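Local coordinates for protein inositol-1-monophosphatase (Thermotoga maritima, PDB 2P3N) that dephosphorylates inositol 1-phosphate and fructose 1,6-bisphosphate, among other phosphate esters, as a magnesium-dependent homotetrameric phosphatase of broad specificity, at residues 80-85 against 175-180; 126-131 against 206-211. All coordinates share one frame; numbering follows the deposited sequence.

Overall arrangement
Interaction 1 joins the loop that follows strand 74-79 to helix 177-185, at the metal-binding end of the helical layer between the two larger sheets; interaction 2 joins strand 127-130 of the seven-stranded sheet to helix 199-211 of the same layer. Their centres are 18 Å apart. Interaction 1 is only partly buried, though its centre lies about 7 Å from that of the chain, against 12 Å for interaction 2, a buried contact. Each pairs an acidic side chain with backbone N-H groups, but the donors differ: helix-start amides receive D82 in interaction 1, whereas in interaction 2 the helix supplies E211 and the strand the amide. A128 packing on I208 adds an apolar part.

Interaction 1: residues 80-85 against 175-180. With MG (magnesium ion), chain E.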
ATOM      1  N   PRO A  80      -3.326   8.559 -21.097  1.00 35.37           N
ATOM      2  CA  PRO A  80      -2.834   9.210 -19.880  1.00 32.70           C
ATOM      3  C   PRO A  80      -3.678   8.895 -18.635  1.00 31.03           C
ATOM      4  O   PRO A  80      -3.135   8.707 -17.550  1.00 32.93           O
ATOM      5  CB  PRO A  80      -2.833  10.696 -20.261  1.00 31.97           C
ATOM      6  CG  PRO A  80      -3.930  10.791 -21.305  1.00 29.42           C
ATOM      7  CD  PRO A  80      -3.666   9.560 -22.128  1.00 32.46           C
ATOM      8  N   ILE A  81      -4.997   8.847 -18.780  1.00 27.34           N
ATOM      9  CA  ILE A  81      -5.858   8.512 -17.647  1.00 29.69           C
ATOM     10  C   ILE A  81      -7.072   7.782 -18.155  1.00 29.96           C
ATOM     11  O   ILE A  81      -7.975   8.395 -18.716  1.00 32.60           O
ATOM     12  CB  ILE A  81      -6.379   9.746 -16.862  1.00 22.78           C
ATOM     13  CG1 ILE A  81      -5.219  10.518 -16.232  1.00 20.19           C
ATOM     14  CG2 ILE A  81      -7.332   9.275 -15.771  1.00 21.49           C
ATOM     15  CD1 ILE A  81      -5.630  11.755 -15.464  1.00 17.05           C
ATOM     16  N   ASP A  82      -7.087   6.467 -17.974  1.00 31.95           N
ATOM     17  CA  ASP A  82      -8.229   5.679 -18.406  1.00 33.42           C
ATOM     18  C   ASP A  82      -9.180   5.626 -17.212  1.00 32.77           C
ATOM     19  O   ASP A  82      -8.950   4.899 -16.251  1.00 34.44           O
ATOM     20  CB  ASP A  82      -7.778   4.276 -18.823  1.00 31.43           C
ATOM     21  CG  ASP A  82      -8.921   3.429 -19.363  1.00 36.88           C
ATOM     22  OD1 ASP A  82      -8.663   2.292 -19.817  1.00 42.46           O
ATOM     23  OD2 ASP A  82     -10.079   3.895 -19.333  1.00 39.97           O
ATOM     24  N   GLY A  83     -10.238   6.420 -17.266  1.00 30.72           N
ATOM     25  CA  GLY A  83     -11.180   6.457 -16.162  1.00 30.02           C
ATOM     26  C   GLY A  83     -11.098   7.835 -15.527  1.00 32.12           C
ATOM     27  O   GLY A  83     -11.055   7.974 -14.304  1.00 32.32           O
ATOM     28  N   THR A  84     -11.080   8.858 -16.379  1.00 32.17           N
ATOM     29  CA  THR A  84     -10.984  10.245 -15.941  1.00 30.53           C
ATOM     30  C   THR A  84     -12.123  10.674 -15.012  1.00 33.21           C
ATOM     31  O   THR A  84     -11.929  11.520 -14.126  1.00 30.93           O
ATOM     32  CB  THR A  84     -10.925  11.194 -17.160  1.00 28.22           C
ATOM     33  OG1 THR A  84      -9.850  10.792 -18.024  1.00 25.20           O
ATOM     34  CG2 THR A  84     -10.693  12.626 -16.706  1.00 27.88           C
ATOM     35  N   ILE A  85     -13.305  10.089 -15.202  1.00 34.39           N
ATOM     36  CA  ILE A  85     -14.452  10.424 -14.359  1.00 31.71           C
ATOM     37  C   ILE A  85     -14.172   9.949 -12.943  1.00 29.73           C
ATOM     38  O   ILE A  85     -14.315  10.703 -11.985  1.00 31.44           O
ATOM     39  CB  ILE A  85     -15.743   9.757 -14.888  1.00 37.04           C
ATOM     40  CG1 ILE A  85     -16.148  10.414 -16.211  1.00 39.75           C
ATOM     41  CG2 ILE A  85     -16.852   9.854 -13.850  1.00 41.11           C
ATOM     42  CD1 ILE A  85     -17.310   9.749 -16.911  1.00 41.94           C
ATOM     43  N   GLY A 175     -15.238   1.231 -14.000  1.00 46.70           N
ATOM     44  CA  GLY A 175     -14.853   2.552 -14.465  1.00 47.37           C
ATOM     45  C   GLY A 175     -13.627   2.665 -15.341  1.00 48.70           C
ATOM     46  O   GLY A 175     -13.422   3.707 -15.965  1.00 53.68           O
ATOM     47  N   SER A 176     -12.820   1.611 -15.403  1.00 46.02           N
ATOM     48  CA  SER A 176     -11.611   1.652 -16.215  1.00 44.60           C
ATOM     49  C   SER A 176     -11.567   0.545 -17.257  1.00 42.43           C
ATOM     50  O   SER A 176     -11.459  -0.634 -16.930  1.00 42.84           O
ATOM     51  CB  SER A 176     -10.369   1.570 -15.317  1.00 41.37           C
ATOM     52  OG  SER A 176      -9.183   1.853 -16.048  1.00 33.96           O
ATOM     53  N   ALA A 177     -11.650   0.944 -18.519  1.00 43.72           N
ATOM     54  CA  ALA A 177     -11.610   0.007 -19.631  1.00 46.01           C
ATOM     55  C   ALA A 177     -10.349  -0.862 -19.577  1.00 44.76           C
ATOM     56  O   ALA A 177     -10.419  -2.091 -19.470  1.00 42.59           O
ATOM     57  CB  ALA A 177     -11.651   0.778 -20.942  1.00 47.38           C
ATOM     58  N   ALA A 178      -9.196  -0.210 -19.660  1.00 42.94           N
ATOM     59  CA  ALA A 178      -7.922  -0.910 -19.624  1.00 39.80           C
ATOM     60  C   ALA A 178      -7.827  -1.840 -18.406  1.00 37.76           C
ATOM     61  O   ALA A 178      -7.466  -3.009 -18.531  1.00 35.51           O
ATOM     62  CB  ALA A 178      -6.778   0.103 -19.613  1.00 31.43           C
ATOM     63  N   LEU A 179      -8.158  -1.319 -17.232  1.00 36.56           N
ATOM     64  CA  LEU A 179      -8.092  -2.109 -16.013  1.00 37.13           C
ATOM     65  C   LEU A 179      -9.087  -3.270 -16.003  1.00 40.70           C
ATOM     66  O   LEU A 179      -8.808  -4.315 -15.421  1.00 42.74           O
ATOM     67  CB  LEU A 179      -8.320  -1.212 -14.797  1.00 30.00           C
ATOM     68  CG  LEU A 179      -8.029  -1.821 -13.423  1.00 31.96           C
ATOM     69  CD1 LEU A 179      -6.605  -2.379 -13.369  1.00 25.70           C
ATOM     70  CD2 LEU A 179      -8.224  -0.749 -12.366  1.00 28.92           C
ATOM     71  N   ASN A 180     -10.237  -3.102 -16.648  1.00 40.55           N
ATOM     72  CA  ASN A 180     -11.235  -4.168 -16.677  1.00 42.61           C
ATOM     73  C   ASN A 180     -10.830  -5.292 -17.598  1.00 44.81           C
ATOM     74  O   ASN A 180     -11.151  -6.449 -17.343  1.00 45.88           O
ATOM     75  CB  ASN A 180     -12.600  -3.633 -17.110  1.00 47.21           C
ATOM     76  CG  ASN A 180     -13.323  -2.906 -15.993  1.00 52.42           C
ATOM     77  OD1 ASN A 180     -14.400  -2.340 -16.196  1.00 61.41           O
ATOM     78  ND2 ASN A 180     -12.736  -2.920 -14.800  1.00 57.24           N
TER
HETATM   79 MG    MG E1758      -8.148   8.596 -20.756  1.00 32.37          MG
HETATM   80  O   HOH W   1      -6.892  10.450 -20.433  1.00 31.68           O
HETATM   81  O   HOH W   2      -9.711   9.699 -20.447  1.00 21.70           O
HETATM   82  O   HOH W   3      -9.706   7.259 -21.248  1.00 24.47           O
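A chi1 of -177° carries the carboxylate of D82 away from its own backbone N and onto the first turn of helix 177-185, while S176, with chi1 -169°, places its hydroxyl beside the D82 backbone. The two carboxylate oxygens divide the work. OD1 of D82 accepts from the N of A178 at 2.6 Å and 160°, although the place of OD1 is less certain because it crowds a neighbour. OD2 of D82 reaches the N of A177 at 3.4 Å, a weak, bent bond. An aspartate suits this place because the amides that begin a helix lack acceptors within it. The OG of S176, the N-cap residue, lies 3.1 Å from the O of D82 and has S95 OG as its hydrogen-bond partner. Residues 79-84 spell the DPIDGT signature of the inositol monophosphatase family; within it the backbone O of I81 binds magnesium at 2.1 Å. E65, D79 and three waters complete the shell, one of these waters donating to T84 OG1 at 2.7 Å. As in related phosphatases, D82 probably joins D79 and D201 at a second magnesium site, and D82, G83 and A177 probably line the substrate site. An alanine in place of D82 would probably leave the A177 and A178 amides without their acceptor and weaken the tie between metal loop and helix. At the backbone angles of G83, with phi positive, a side chain would strike the preceding carbonyl and also press on the O of G175, 3.6 Å from the CA of G83.

Interaction 2: residues 126-131 against 206-211; sequences SGAFFN and LIIVKE
E211 of helix 199-211 and A128 of strand 127-130 each direct their CB at the other element: the E211 carboxylate goes to the G127 amide, while A128 packs on I208. The E211 chain sets out beside its own backbone N (chi1 -82°) and bends again at chi2, which brings the carboxylate round to G127. There OE2 accepts from the N of G127 at 2.5 Å, a short bond met nearly along the C-O axis but bent at the hydrogen, to 143°. The other oxygen, OE1, takes the N-H of G125, so one carboxylate grips two backbone amides, those of G125 and G127. A glutamate is long enough to make this span while its CB packs 3.8 Å from the C of G127. Lacking a side chain, G127 can take backbone angles that would jam a CB against the preceding carbonyl. A128 is small because it sits against the helix backbone: its CB lies 3.6 Å from the O of I208 and 4.4 Å from the CG2 of I208, and strand and helix axes come within 6.7 Å, crossing at -108°. On the helix, L206 and V209 touch strands of the five-stranded sheet, whereas I208 and E211 touch A122 of the seven-stranded one, as expected for the middle helical layer of the alternating alpha-beta-alpha-beta-alpha sandwich of the inositol monophosphatase superfamily.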
ATOM      1  N   SER A 126       5.683 -13.964 -23.808  1.00 46.18           N
ATOM      2  CA  SER A 126       6.254 -14.097 -22.468  1.00 42.28           C
ATOM      3  C   SER A 126       5.230 -14.344 -21.364  1.00 39.59           C
ATOM      4  O   SER A 126       5.594 -14.634 -20.222  1.00 37.14           O
ATOM      5  CB  SER A 126       7.070 -12.852 -22.124  1.00 39.94           C
ATOM      6  OG  SER A 126       8.081 -12.614 -23.084  1.00 41.09           O
ATOM      7  N   GLY A 127       3.954 -14.230 -21.705  1.00 36.14           N
ATOM      8  CA  GLY A 127       2.916 -14.444 -20.716  1.00 34.44           C
ATOM      9  C   GLY A 127       2.552 -13.175 -19.965  1.00 34.85           C
ATOM     10  O   GLY A 127       3.262 -12.171 -20.045  1.00 35.66           O
ATOM     11  N   ALA A 128       1.449 -13.226 -19.225  1.00 31.57           N
ATOM     12  CA  ALA A 128       0.969 -12.081 -18.470  1.00 29.83           C
ATOM     13  C   ALA A 128       1.399 -12.072 -16.997  1.00 31.53           C
ATOM     14  O   ALA A 128       1.479 -13.118 -16.351  1.00 33.05           O
ATOM     15  CB  ALA A 128      -0.545 -12.020 -18.576  1.00 26.83           C
ATOM     16  N   PHE A 129       1.670 -10.879 -16.475  1.00 27.42           N
ATOM     17  CA  PHE A 129       2.074 -10.722 -15.087  1.00 27.48           C
ATOM     18  C   PHE A 129       1.258  -9.671 -14.348  1.00 25.37           C
ATOM     19  O   PHE A 129       0.552  -8.866 -14.936  1.00 23.61           O
ATOM     20  CB  PHE A 129       3.545 -10.312 -14.971  1.00 31.63           C
ATOM     21  CG  PHE A 129       4.536 -11.362 -15.414  1.00 37.17           C
ATOM     22  CD1 PHE A 129       4.660 -11.712 -16.755  1.00 38.28           C
ATOM     23  CD2 PHE A 129       5.416 -11.929 -14.494  1.00 35.11           C
ATOM     24  CE1 PHE A 129       5.655 -12.605 -17.173  1.00 39.18           C
ATOM     25  CE2 PHE A 129       6.409 -12.818 -14.904  1.00 37.10           C
ATOM     26  CZ  PHE A 129       6.527 -13.152 -16.249  1.00 39.05           C
ATOM     27  N   PHE A 130       1.416  -9.687 -13.031  1.00 32.71           N
ATOM     28  CA  PHE A 130       0.751  -8.778 -12.100  1.00 28.88           C
ATOM     29  C   PHE A 130       1.835  -8.536 -11.043  1.00 28.55           C
ATOM     30  O   PHE A 130       2.216  -9.465 -10.321  1.00 25.70           O
ATOM     31  CB  PHE A 130      -0.435  -9.491 -11.451  1.00 24.79           C
ATOM     32  CG  PHE A 130      -1.405  -8.583 -10.768  1.00 31.57           C
ATOM     33  CD1 PHE A 130      -0.973  -7.466 -10.070  1.00 35.94           C
ATOM     34  CD2 PHE A 130      -2.766  -8.854 -10.818  1.00 38.08           C
ATOM     35  CE1 PHE A 130      -1.880  -6.626  -9.437  1.00 35.94           C
ATOM     36  CE2 PHE A 130      -3.683  -8.017 -10.185  1.00 43.91           C
ATOM     37  CZ  PHE A 130      -3.236  -6.898  -9.494  1.00 40.15           C
ATOM     38  N   ASN A 131       2.340  -7.304 -10.970  1.00 28.25           N
ATOM     39  CA  ASN A 131       3.383  -6.938 -10.010  1.00 26.08           C
ATOM     40  C   ASN A 131       4.496  -7.974  -9.870  1.00 26.79           C
ATOM     41  O   ASN A 131       5.045  -8.170  -8.780  1.00 28.10           O
ATOM     42  CB  ASN A 131       2.788  -6.653  -8.627  1.00 19.77           C
ATOM     43  CG  ASN A 131       1.937  -5.405  -8.608  1.00 21.58           C
ATOM     44  OD1 ASN A 131       2.236  -4.428  -9.285  1.00 26.77           O
ATOM     45  ND2 ASN A 131       0.878  -5.426  -7.822  1.00 23.91           N
ATOM     46  N   LEU A 206      -5.491  -5.923 -24.505  1.00 49.05           N
ATOM     47  CA  LEU A 206      -5.637  -6.969 -25.496  1.00 48.51           C
ATOM     48  C   LEU A 206      -4.543  -8.033 -25.414  1.00 49.68           C
ATOM     49  O   LEU A 206      -4.845  -9.226 -25.365  1.00 50.27           O
ATOM     50  CB  LEU A 206      -5.667  -6.357 -26.892  1.00 49.48           C
ATOM     51  CG  LEU A 206      -5.928  -7.361 -28.009  1.00 52.71           C
ATOM     52  CD1 LEU A 206      -6.953  -6.800 -28.976  1.00 62.87           C
ATOM     53  CD2 LEU A 206      -4.624  -7.687 -28.710  1.00 45.39           C
ATOM     54  N   ILE A 207      -3.280  -7.616 -25.393  1.00 44.92           N
ATOM     55  CA  ILE A 207      -2.195  -8.582 -25.321  1.00 42.29           C
ATOM     56  C   ILE A 207      -2.126  -9.233 -23.944  1.00 43.49           C
ATOM     57  O   ILE A 207      -1.681 -10.371 -23.807  1.00 43.64           O
ATOM     58  CB  ILE A 207      -0.823  -7.932 -25.661  1.00 38.32           C
ATOM     59  CG1 ILE A 207       0.271  -9.008 -25.655  1.00 38.04           C
ATOM     60  CG2 ILE A 207      -0.496  -6.815 -24.679  1.00 37.69           C
ATOM     61  CD1 ILE A 207       1.594  -8.573 -26.264  1.00 45.24           C
ATOM     62  N   ILE A 208      -2.581  -8.511 -22.926  1.00 44.24           N
ATOM     63  CA  ILE A 208      -2.571  -9.024 -21.562  1.00 43.63           C
ATOM     64  C   ILE A 208      -3.582 -10.149 -21.377  1.00 44.38           C
ATOM     65  O   ILE A 208      -3.326 -11.096 -20.636  1.00 46.83           O
ATOM     66  CB  ILE A 208      -2.865  -7.906 -20.539  1.00 39.04           C
ATOM     67  CG1 ILE A 208      -1.667  -6.963 -20.452  1.00 27.55           C
ATOM     68  CG2 ILE A 208      -3.181  -8.509 -19.175  1.00 41.16           C
ATOM     69  CD1 ILE A 208      -1.960  -5.673 -19.728  1.00 29.70           C
ATOM     70  N   VAL A 209      -4.728 -10.048 -22.044  1.00 46.62           N
ATOM     71  CA  VAL A 209      -5.746 -11.088 -21.939  1.00 48.53           C
ATOM     72  C   VAL A 209      -5.334 -12.347 -22.704  1.00 48.46           C
ATOM     73  O   VAL A 209      -5.467 -13.453 -22.206  1.00 50.20           O
ATOM     74  CB  VAL A 209      -7.096 -10.611 -22.484  1.00 47.37           C
ATOM     75  CG1 VAL A 209      -8.107 -11.734 -22.389  1.00 40.91           C
ATOM     76  CG2 VAL A 209      -7.576  -9.408 -21.701  1.00 38.45           C
ATOM     77  N   LYS A 210      -4.825 -12.170 -23.913  1.00 51.78           N
ATOM     78  CA  LYS A 210      -4.409 -13.296 -24.730  1.00 51.16           C
ATOM     79  C   LYS A 210      -3.153 -13.977 -24.192  1.00 50.84           C
ATOM     80  O   LYS A 210      -3.052 -15.206 -24.233  1.00 50.80           O
ATOM     81  CB  LYS A 210      -4.203 -12.838 -26.179  1.00 60.42           C
ATOM     82  CG  LYS A 210      -5.450 -12.191 -26.784  1.00 70.76           C
ATOM     83  CD  LYS A 210      -5.361 -12.008 -28.295  1.00 78.65           C
ATOM     84  CE  LYS A 210      -4.280 -11.018 -28.697  1.00 83.24           C
ATOM     85  NZ  LYS A 210      -4.278 -10.775 -30.171  1.00 82.12           N
ATOM     86  N   GLU A 211      -2.194 -13.197 -23.694  1.00 48.52           N
ATOM     87  CA  GLU A 211      -0.972 -13.777 -23.133  1.00 44.12           C
ATOM     88  C   GLU A 211      -1.298 -14.515 -21.837  1.00 39.86           C
ATOM     89  O   GLU A 211      -0.531 -15.354 -21.373  1.00 38.84           O
ATOM     90  CB  GLU A 211       0.070 -12.695 -22.862  1.00 49.57           C
ATOM     91  CG  GLU A 211       0.860 -12.307 -24.087  1.00 58.91           C
ATOM     92  CD  GLU A 211       1.778 -13.419 -24.563  1.00 62.56           C
ATOM     93  OE1 GLU A 211       1.799 -13.687 -25.781  1.00 63.16           O
ATOM     94  OE2 GLU A 211       2.488 -14.020 -23.730  1.00 62.01           O
TER